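Local coordinates for protein Isomerase/lactonizing enzyme (Agrobacterium fabrum str. C58, PDB 2NQL) that belongs to the mandelate racemase/muconate lactonizing enzyme family of the enolase superfamily, its specific function being unassigned, at residues Thr44-Arg56 with Trp66-Val78. Residues are numbered along the deposited sequence; the frame is centred on the assembly and turned at random.
Sequences TVYPTFDRSVLVR and WGETYGIVAPGAV. With SO4 (sulfate ion), chain D.
Strands 50-56 and 66-70 run antiparallel, 158° between their directions, with Val-53 facing Thr-69 and Val-55 facing Gly-67 as hydrogen-bonded pairs; the straightest of the four backbone bonds joins Val-55 N to Gly-67 O (N-H...O angle 171°). Beyond them the ladder gives way to water: one molecule donates to Arg-51 O and accepts from Gly-71 N. There the Arg-51 side chain, bent at chi3 (56°), supplies the cross-strand bonds. Arg-51 NE donates to Gly-71 O at 2.8 Å, and Arg-51 NH2 to Ile-72 O from above the carbonyl plane. The guanidinium is sandwiched, with Pro-75 CD over one face and Phe-49 CE1 over the centre of the other, so its rotation is well fixed. Ser-52 OG donates to the anti lone pair of Glu-68 OE2 (2.6 Å); that carboxylate also accepts from the backbone N atoms of Ala-320 and Phe-323, tying the hairpin to the barrel domain. On the face that carries Glu-68, Arg-56 lays its aliphatic chain along the Trp-66 indole, CB standing 3.8 Å from the centroid of the six-membered ring in a CH-pi contact, while its NH2 reaches Glu-9 in a salt bridge. Val-53 points to the other face, where CG2 meets Pro-75 CB at 3.7 Å and CG1 meets Val-78 CG1, at the start of helix 75-90. Farther out, Pro-47 CG packs on Ile-72 CG2. Strand 5-15 continues the sheet beyond strand 50-59, forming with this hairpin the three-stranded antiparallel meander, followed by helices, of the enolase-superfamily N-terminal capping domain.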
ATOM      1  N   THR A  44      13.465  -3.233 -11.062  1.00 20.61           N
ATOM      2  CA  THR A  44      12.933  -3.948  -9.909  1.00 18.56           C
ATOM      3  C   THR A  44      14.075  -4.443  -9.017  1.00 21.01           C
ATOM      4  O   THR A  44      15.094  -4.922  -9.512  1.00 20.53           O
ATOM      5  CB  THR A  44      12.023  -5.101 -10.382  1.00 19.47           C
ATOM      6  OG1 THR A  44      10.941  -4.546 -11.145  1.00 23.47           O
ATOM      7  CG2 THR A  44      11.468  -5.932  -9.214  1.00 18.01           C
ATOM      8  N   VAL A  45      13.904  -4.334  -7.694  1.00 17.45           N
ATOM      9  CA  VAL A  45      14.878  -4.877  -6.753  1.00 16.70           C
ATOM     10  C   VAL A  45      14.626  -6.361  -6.490  1.00 18.76           C
ATOM     11  O   VAL A  45      13.478  -6.816  -6.478  1.00 18.50           O
ATOM     12  CB  VAL A  45      14.903  -4.063  -5.409  1.00 17.89           C
ATOM     13  CG1 VAL A  45      13.651  -4.348  -4.556  1.00 18.86           C
ATOM     14  CG2 VAL A  45      16.200  -4.320  -4.611  1.00 18.72           C
ATOM     15  N   TYR A  46      15.715  -7.105  -6.293  1.00 19.89           N
ATOM     16  CA  TYR A  46      15.679  -8.553  -5.985  1.00 20.03           C
ATOM     17  C   TYR A  46      16.577  -8.834  -4.799  1.00 14.80           C
ATOM     18  O   TYR A  46      17.625  -8.191  -4.654  1.00 17.15           O
ATOM     19  CB  TYR A  46      16.158  -9.381  -7.200  1.00 19.82           C
ATOM     20  CG  TYR A  46      15.192  -9.245  -8.353  1.00 18.31           C
ATOM     21  CD1 TYR A  46      14.120 -10.131  -8.497  1.00 21.78           C
ATOM     22  CD2 TYR A  46      15.330  -8.205  -9.272  1.00 21.63           C
ATOM     23  CE1 TYR A  46      13.197  -9.974  -9.552  1.00 23.65           C
ATOM     24  CE2 TYR A  46      14.429  -8.037 -10.339  1.00 21.13           C
ATOM     25  CZ  TYR A  46      13.362  -8.928 -10.462  1.00 25.84           C
ATOM     26  OH  TYR A  46      12.487  -8.767 -11.511  1.00 26.75           O
ATOM     27  N   PRO A  47      16.203  -9.836  -3.977  1.00 17.87           N
ATOM     28  CA  PRO A  47      17.067 -10.328  -2.942  1.00 16.89           C
ATOM     29  C   PRO A  47      18.113 -11.283  -3.528  1.00 16.26           C
ATOM     30  O   PRO A  47      17.875 -11.884  -4.596  1.00 19.13           O
ATOM     31  CB  PRO A  47      16.121 -11.150  -2.060  1.00 14.14           C
ATOM     32  CG  PRO A  47      15.075 -11.691  -3.013  1.00 14.76           C
ATOM     33  CD  PRO A  47      14.923 -10.587  -4.058  1.00 22.63           C
ATOM     34  N   THR A  48      19.215 -11.442  -2.810  1.00 18.22           N
ATOM     35  CA  THR A  48      20.246 -12.416  -3.155  1.00 18.51           C
ATOM     36  C   THR A  48      20.150 -13.658  -2.254  1.00 17.77           C
ATOM     37  O   THR A  48      21.153 -14.220  -1.819  1.00 18.02           O
ATOM     38  CB  THR A  48      21.669 -11.767  -3.128  1.00 18.46           C
ATOM     39  OG1 THR A  48      21.882 -11.113  -1.869  1.00 18.36           O
ATOM     40  CG2 THR A  48      21.789 -10.739  -4.303  1.00 18.51           C
ATOM     41  N   PHE A  49      18.917 -14.048  -1.946  1.00 16.48           N
ATOM     42  CA  PHE A  49      18.616 -15.043  -0.903  1.00 17.10           C
ATOM     43  C   PHE A  49      17.095 -15.259  -0.977  1.00 14.65           C
ATOM     44  O   PHE A  49      16.376 -14.456  -1.609  1.00 17.35           O
ATOM     45  CB  PHE A  49      19.022 -14.559   0.500  1.00 18.49           C
ATOM     46  CG  PHE A  49      18.579 -13.159   0.784  1.00 18.89           C
ATOM     47  CD1 PHE A  49      17.248 -12.914   1.156  1.00 20.41           C
ATOM     48  CD2 PHE A  49      19.459 -12.077   0.619  1.00 18.06           C
ATOM     49  CE1 PHE A  49      16.792 -11.594   1.365  1.00 24.72           C
ATOM     50  CE2 PHE A  49      19.023 -10.754   0.835  1.00 18.63           C
ATOM     51  CZ  PHE A  49      17.687 -10.516   1.206  1.00 19.92           C
ATOM     52  N   ASP A  50      16.620 -16.329  -0.355  1.00 12.14           N
ATOM     53  CA  ASP A  50      15.176 -16.570  -0.227  1.00 13.45           C
ATOM     54  C   ASP A  50      14.833 -16.209   1.205  1.00 12.91           C
ATOM     55  O   ASP A  50      15.611 -16.493   2.118  1.00 16.34           O
ATOM     56  CB  ASP A  50      14.844 -18.032  -0.448  1.00 17.57           C
ATOM     57  CG  ASP A  50      14.808 -18.421  -1.920  1.00 24.07           C
ATOM     58  OD1 ASP A  50      14.874 -17.543  -2.812  1.00 20.77           O
ATOM     59  OD2 ASP A  50      14.708 -19.638  -2.180  1.00 24.33           O
ATOM     60  N   ARG A  51      13.688 -15.562   1.411  1.00 16.03           N
ATOM     61  CA  ARG A  51      13.318 -15.151   2.787  1.00 15.75           C
ATOM     62  C   ARG A  51      11.810 -14.964   2.838  1.00 15.15           C
ATOM     63  O   ARG A  51      11.219 -14.451   1.892  1.00 17.50           O
ATOM     64  CB  ARG A  51      14.020 -13.832   3.177  1.00 18.48           C
ATOM     65  CG  ARG A  51      13.836 -13.425   4.665  1.00 15.41           C
ATOM     66  CD  ARG A  51      14.822 -12.317   5.050  1.00 12.48           C
ATOM     67  NE  ARG A  51      14.735 -11.130   4.209  1.00 15.68           N
ATOM     68  CZ  ARG A  51      15.677 -10.185   4.175  1.00 15.46           C
ATOM     69  NH1 ARG A  51      16.796 -10.301   4.910  1.00 20.61           N
ATOM     70  NH2 ARG A  51      15.507  -9.149   3.380  1.00 16.65           N
ATOM     71  N   SER A  52      11.193 -15.387   3.929  1.00 17.53           N
ATOM     72  CA  SER A  52       9.780 -15.077   4.114  1.00 14.71           C
ATOM     73  C   SER A  52       9.563 -14.808   5.592  1.00 13.77           C
ATOM     74  O   SER A  52      10.430 -15.105   6.427  1.00 15.63           O
ATOM     75  CB  SER A  52       8.889 -16.237   3.647  1.00 17.27           C
ATOM     76  OG  SER A  52       9.164 -17.415   4.372  1.00 18.19           O
ATOM     77  N   VAL A  53       8.397 -14.251   5.910  1.00 13.79           N
ATOM     78  CA  VAL A  53       8.048 -13.983   7.306  1.00 14.29           C
ATOM     79  C   VAL A  53       7.044 -15.016   7.755  1.00 13.66           C
ATOM     80  O   VAL A  53       6.034 -15.207   7.083  1.00 19.61           O
ATOM     81  CB  VAL A  53       7.422 -12.554   7.471  1.00 18.81           C
ATOM     82  CG1 VAL A  53       6.731 -12.406   8.879  1.00 15.75           C
ATOM     83  CG2 VAL A  53       8.507 -11.483   7.286  1.00 16.56           C
ATOM     84  N   LEU A  54       7.313 -15.659   8.887  1.00 14.65           N
ATOM     85  CA  LEU A  54       6.413 -16.669   9.447  1.00 16.64           C
ATOM     86  C   LEU A  54       5.792 -16.150  10.738  1.00 16.16           C
ATOM     87  O   LEU A  54       6.460 -15.445  11.508  1.00 16.77           O
ATOM     88  CB  LEU A  54       7.200 -17.951   9.761  1.00 15.78           C
ATOM     89  CG  LEU A  54       7.565 -18.780   8.521  1.00 21.10           C
ATOM     90  CD1 LEU A  54       8.706 -19.725   8.871  1.00 22.21           C
ATOM     91  CD2 LEU A  54       6.340 -19.575   8.112  1.00 22.99           C
ATOM     92  N   VAL A  55       4.536 -16.521  10.990  1.00 16.72           N
ATOM     93  CA  VAL A  55       3.880 -16.152  12.269  1.00 12.88           C
ATOM     94  C   VAL A  55       3.404 -17.418  12.975  1.00 15.42           C
ATOM     95  O   VAL A  55       2.740 -18.240  12.358  1.00 15.58           O
ATOM     96  CB  VAL A  55       2.668 -15.198  12.033  1.00 15.99           C
ATOM     97  CG1 VAL A  55       1.867 -15.015  13.330  1.00 19.51           C
ATOM     98  CG2 VAL A  55       3.173 -13.835  11.551  1.00 17.80           C
ATOM     99  N   ARG A  56       3.797 -17.588  14.233  1.00 16.55           N
ATOM    100  CA  ARG A  56       3.229 -18.625  15.097  1.00 17.71           C
ATOM    101  C   ARG A  56       2.260 -17.978  16.080  1.00 16.81           C
ATOM    102  O   ARG A  56       2.660 -17.080  16.852  1.00 16.23           O
ATOM    103  CB  ARG A  56       4.320 -19.344  15.868  1.00 17.03           C
ATOM    104  CG  ARG A  56       3.780 -20.474  16.784  1.00 17.07           C
ATOM    105  CD  ARG A  56       4.885 -21.375  17.338  1.00 20.32           C
ATOM    106  NE  ARG A  56       5.880 -20.668  18.145  1.00 21.28           N
ATOM    107  CZ  ARG A  56       7.113 -21.108  18.367  1.00 19.90           C
ATOM    108  NH1 ARG A  56       7.529 -22.273  17.854  1.00 21.87           N
ATOM    109  NH2 ARG A  56       7.930 -20.407  19.120  1.00 19.67           N
ATOM    110  N   TRP A  66      -0.049 -21.516  12.190  1.00 16.36           N
ATOM    111  CA  TRP A  66       1.031 -20.855  11.462  1.00 16.65           C
ATOM    112  C   TRP A  66       0.510 -20.067  10.272  1.00 17.44           C
ATOM    113  O   TRP A  66      -0.411 -20.511   9.548  1.00 16.05           O
ATOM    114  CB  TRP A  66       2.075 -21.879  10.967  1.00 19.42           C
ATOM    115  CG  TRP A  66       2.974 -22.414  12.063  1.00 18.87           C
ATOM    116  CD1 TRP A  66       2.761 -23.532  12.839  1.00 14.66           C
ATOM    117  CD2 TRP A  66       4.244 -21.889  12.458  1.00 17.69           C
ATOM    118  NE1 TRP A  66       3.815 -23.718  13.690  1.00 19.92           N
ATOM    119  CE2 TRP A  66       4.733 -22.720  13.492  1.00 20.53           C
ATOM    120  CE3 TRP A  66       5.010 -20.772  12.058  1.00 13.47           C
ATOM    121  CZ2 TRP A  66       5.974 -22.499  14.108  1.00 19.41           C
ATOM    122  CZ3 TRP A  66       6.247 -20.549  12.685  1.00 15.80           C
ATOM    123  CH2 TRP A  66       6.708 -21.401  13.690  1.00 16.95           C
ATOM    124  N   GLY A  67       1.111 -18.891  10.056  1.00 16.13           N
ATOM    125  CA  GLY A  67       0.841 -18.110   8.869  1.00 13.65           C
ATOM    126  C   GLY A  67       2.166 -17.661   8.265  1.00 11.94           C
ATOM    127  O   GLY A  67       3.222 -17.836   8.875  1.00 14.73           O
ATOM    128  N   GLU A  68       2.096 -17.051   7.087  1.00 14.23           N
ATOM    129  CA  GLU A  68       3.305 -16.638   6.370  1.00 15.91           C
ATOM    130  C   GLU A  68       2.965 -15.534   5.376  1.00 13.96           C
ATOM    131  O   GLU A  68       1.852 -15.484   4.852  1.00 15.80           O
ATOM    132  CB  GLU A  68       3.907 -17.860   5.636  1.00 14.97           C
ATOM    133  CG  GLU A  68       5.345 -17.654   5.070  1.00 12.60           C
ATOM    134  CD  GLU A  68       5.803 -18.798   4.154  1.00 20.45           C
ATOM    135  OE1 GLU A  68       4.966 -19.641   3.758  1.00 19.20           O
ATOM    136  OE2 GLU A  68       7.001 -18.809   3.793  1.00 18.44           O
ATOM    137  N   THR A  69       3.925 -14.647   5.115  1.00 12.95           N
ATOM    138  CA  THR A  69       3.773 -13.653   4.068  1.00 15.74           C
ATOM    139  C   THR A  69       5.164 -13.378   3.483  1.00 13.87           C
ATOM    140  O   THR A  69       6.138 -14.006   3.887  1.00 15.77           O
ATOM    141  CB  THR A  69       3.110 -12.335   4.620  1.00 13.69           C
ATOM    142  OG1 THR A  69       2.844 -11.429   3.552  1.00 15.64           O
ATOM    143  CG2 THR A  69       3.967 -11.664   5.718  1.00 16.47           C
ATOM    144  N   TYR A  70       5.223 -12.445   2.549  1.00 11.98           N
ATOM    145  CA  TYR A  70       6.465 -12.034   1.912  1.00 14.86           C
ATOM    146  C   TYR A  70       7.436 -11.537   2.953  1.00 19.42           C
ATOM    147  O   TYR A  70       7.072 -10.818   3.885  1.00 16.15           O
ATOM    148  CB  TYR A  70       6.204 -10.932   0.893  1.00 17.06           C
ATOM    149  CG  TYR A  70       5.818 -11.459  -0.471  1.00 15.22           C
ATOM    150  CD1 TYR A  70       4.663 -12.235  -0.649  1.00 18.20           C
ATOM    151  CD2 TYR A  70       6.616 -11.194  -1.591  1.00 19.43           C
ATOM    152  CE1 TYR A  70       4.309 -12.722  -1.918  1.00 18.83           C
ATOM    153  CE2 TYR A  70       6.258 -11.674  -2.867  1.00 16.73           C
ATOM    154  CZ  TYR A  70       5.108 -12.437  -3.009  1.00 20.37           C
ATOM    155  OH  TYR A  70       4.735 -12.905  -4.257  1.00 21.29           O
ATOM    156  N   GLY A  71       8.676 -11.961   2.801  1.00 15.28           N
ATOM    157  CA  GLY A  71       9.759 -11.442   3.610  1.00 15.59           C
ATOM    158  C   GLY A  71      11.016 -11.176   2.813  1.00 15.44           C
ATOM    159  O   GLY A  71      12.036 -10.886   3.416  1.00 15.49           O
ATOM    160  N   ILE A  72      10.952 -11.247   1.480  1.00 15.78           N
ATOM    161  CA  ILE A  72      12.151 -11.000   0.658  1.00 17.96           C
ATOM    162  C   ILE A  72      12.795  -9.624   0.853  1.00 21.23           C
ATOM    163  O   ILE A  72      14.032  -9.485   0.834  1.00 17.95           O
ATOM    164  CB  ILE A  72      11.954 -11.279  -0.852  1.00 19.01           C
ATOM    165  CG1 ILE A  72      10.663 -10.645  -1.392  1.00 19.93           C
ATOM    166  CG2 ILE A  72      12.026 -12.800  -1.131  1.00 21.27           C
ATOM    167  CD1 ILE A  72      10.703 -10.435  -2.893  1.00 23.07           C
ATOM    168  N   VAL A  73      11.951  -8.610   1.064  1.00 16.64           N
ATOM    169  CA  VAL A  73      12.435  -7.234   1.148  1.00 16.74           C
ATOM    170  C   VAL A  73      11.951  -6.604   2.459  1.00 16.94           C
ATOM    171  O   VAL A  73      10.746  -6.589   2.730  1.00 18.59           O
ATOM    172  CB  VAL A  73      11.983  -6.408  -0.065  1.00 21.20           C
ATOM    173  CG1 VAL A  73      12.533  -4.968   0.027  1.00 19.64           C
ATOM    174  CG2 VAL A  73      12.458  -7.054  -1.389  1.00 20.62           C
ATOM    175  N   ALA A  74      12.901  -6.122   3.255  1.00 16.59           N
ATOM    176  CA  ALA A  74      12.609  -5.406   4.513  1.00 15.25           C
ATOM    177  C   ALA A  74      11.524  -6.130   5.353  1.00 21.37           C
ATOM    178  O   ALA A  74      10.436  -5.573   5.598  1.00 19.08           O
ATOM    179  CB  ALA A  74      12.202  -3.969   4.181  1.00 15.38           C
ATOM    180  N   PRO A  75      11.811  -7.380   5.792  1.00 15.98           N
ATOM    181  CA  PRO A  75      10.854  -8.138   6.593  1.00 18.44           C
ATOM    182  C   PRO A  75      10.575  -7.460   7.948  1.00 15.43           C
ATOM    183  O   PRO A  75       9.564  -7.755   8.562  1.00 15.54           O
ATOM    184  CB  PRO A  75      11.581  -9.468   6.828  1.00 17.98           C
ATOM    185  CG  PRO A  75      13.027  -9.144   6.708  1.00 19.84           C
ATOM    186  CD  PRO A  75      13.053  -8.149   5.583  1.00 15.84           C
ATOM    187  N   GLY A  76      11.486  -6.583   8.386  1.00 18.52           N
ATOM    188  CA  GLY A  76      11.251  -5.691   9.529  1.00 18.06           C
ATOM    189  C   GLY A  76       9.989  -4.830   9.444  1.00 18.14           C
ATOM    190  O   GLY A  76       9.471  -4.416  10.486  1.00 18.23           O
ATOM    191  N   ALA A  77       9.520  -4.533   8.233  1.00 14.90           N
ATOM    192  CA  ALA A  77       8.286  -3.762   8.037  1.00 19.90           C
ATOM    193  C   ALA A  77       7.050  -4.539   8.533  1.00 19.83           C
ATOM    194  O   ALA A  77       6.314  -4.067   9.434  1.00 15.28           O
ATOM    195  CB  ALA A  77       8.139  -3.342   6.588  1.00 20.89           C
ATOM    196  N   VAL A  78       6.836  -5.754   8.009  1.00 15.02           N
ATOM    197  CA  VAL A  78       5.764  -6.605   8.527  1.00 15.25           C
ATOM    198  C   VAL A  78       5.940  -6.917  10.013  1.00 14.61           C
ATOM    199  O   VAL A  78       4.942  -6.881  10.783  1.00 14.79           O
ATOM    200  CB  VAL A  78       5.569  -7.908   7.696  1.00 16.60           C
ATOM    201  CG1 VAL A  78       4.749  -8.943   8.463  1.00 18.10           C
ATOM    202  CG2 VAL A  78       4.872  -7.584   6.387  1.00 15.51           C
TER
HETATM  203  S   SO4 D1007       9.349 -11.246 -10.114  0.50 14.52           S
HETATM  204  O1  SO4 D1007       9.070 -10.119  -9.226  0.50 35.26           O
HETATM  205  O2  SO4 D1007      10.263 -10.756 -11.151  0.50 22.15           O
HETATM  206  O3  SO4 D1007       9.971 -12.342  -9.382  0.50 31.10           O
HETATM  207  O4  SO4 D1007       8.098 -11.690 -10.717  0.50 22.46           O
HETATM  208  O   HOH W   1       9.102 -13.525   0.504  1.00 20.63           O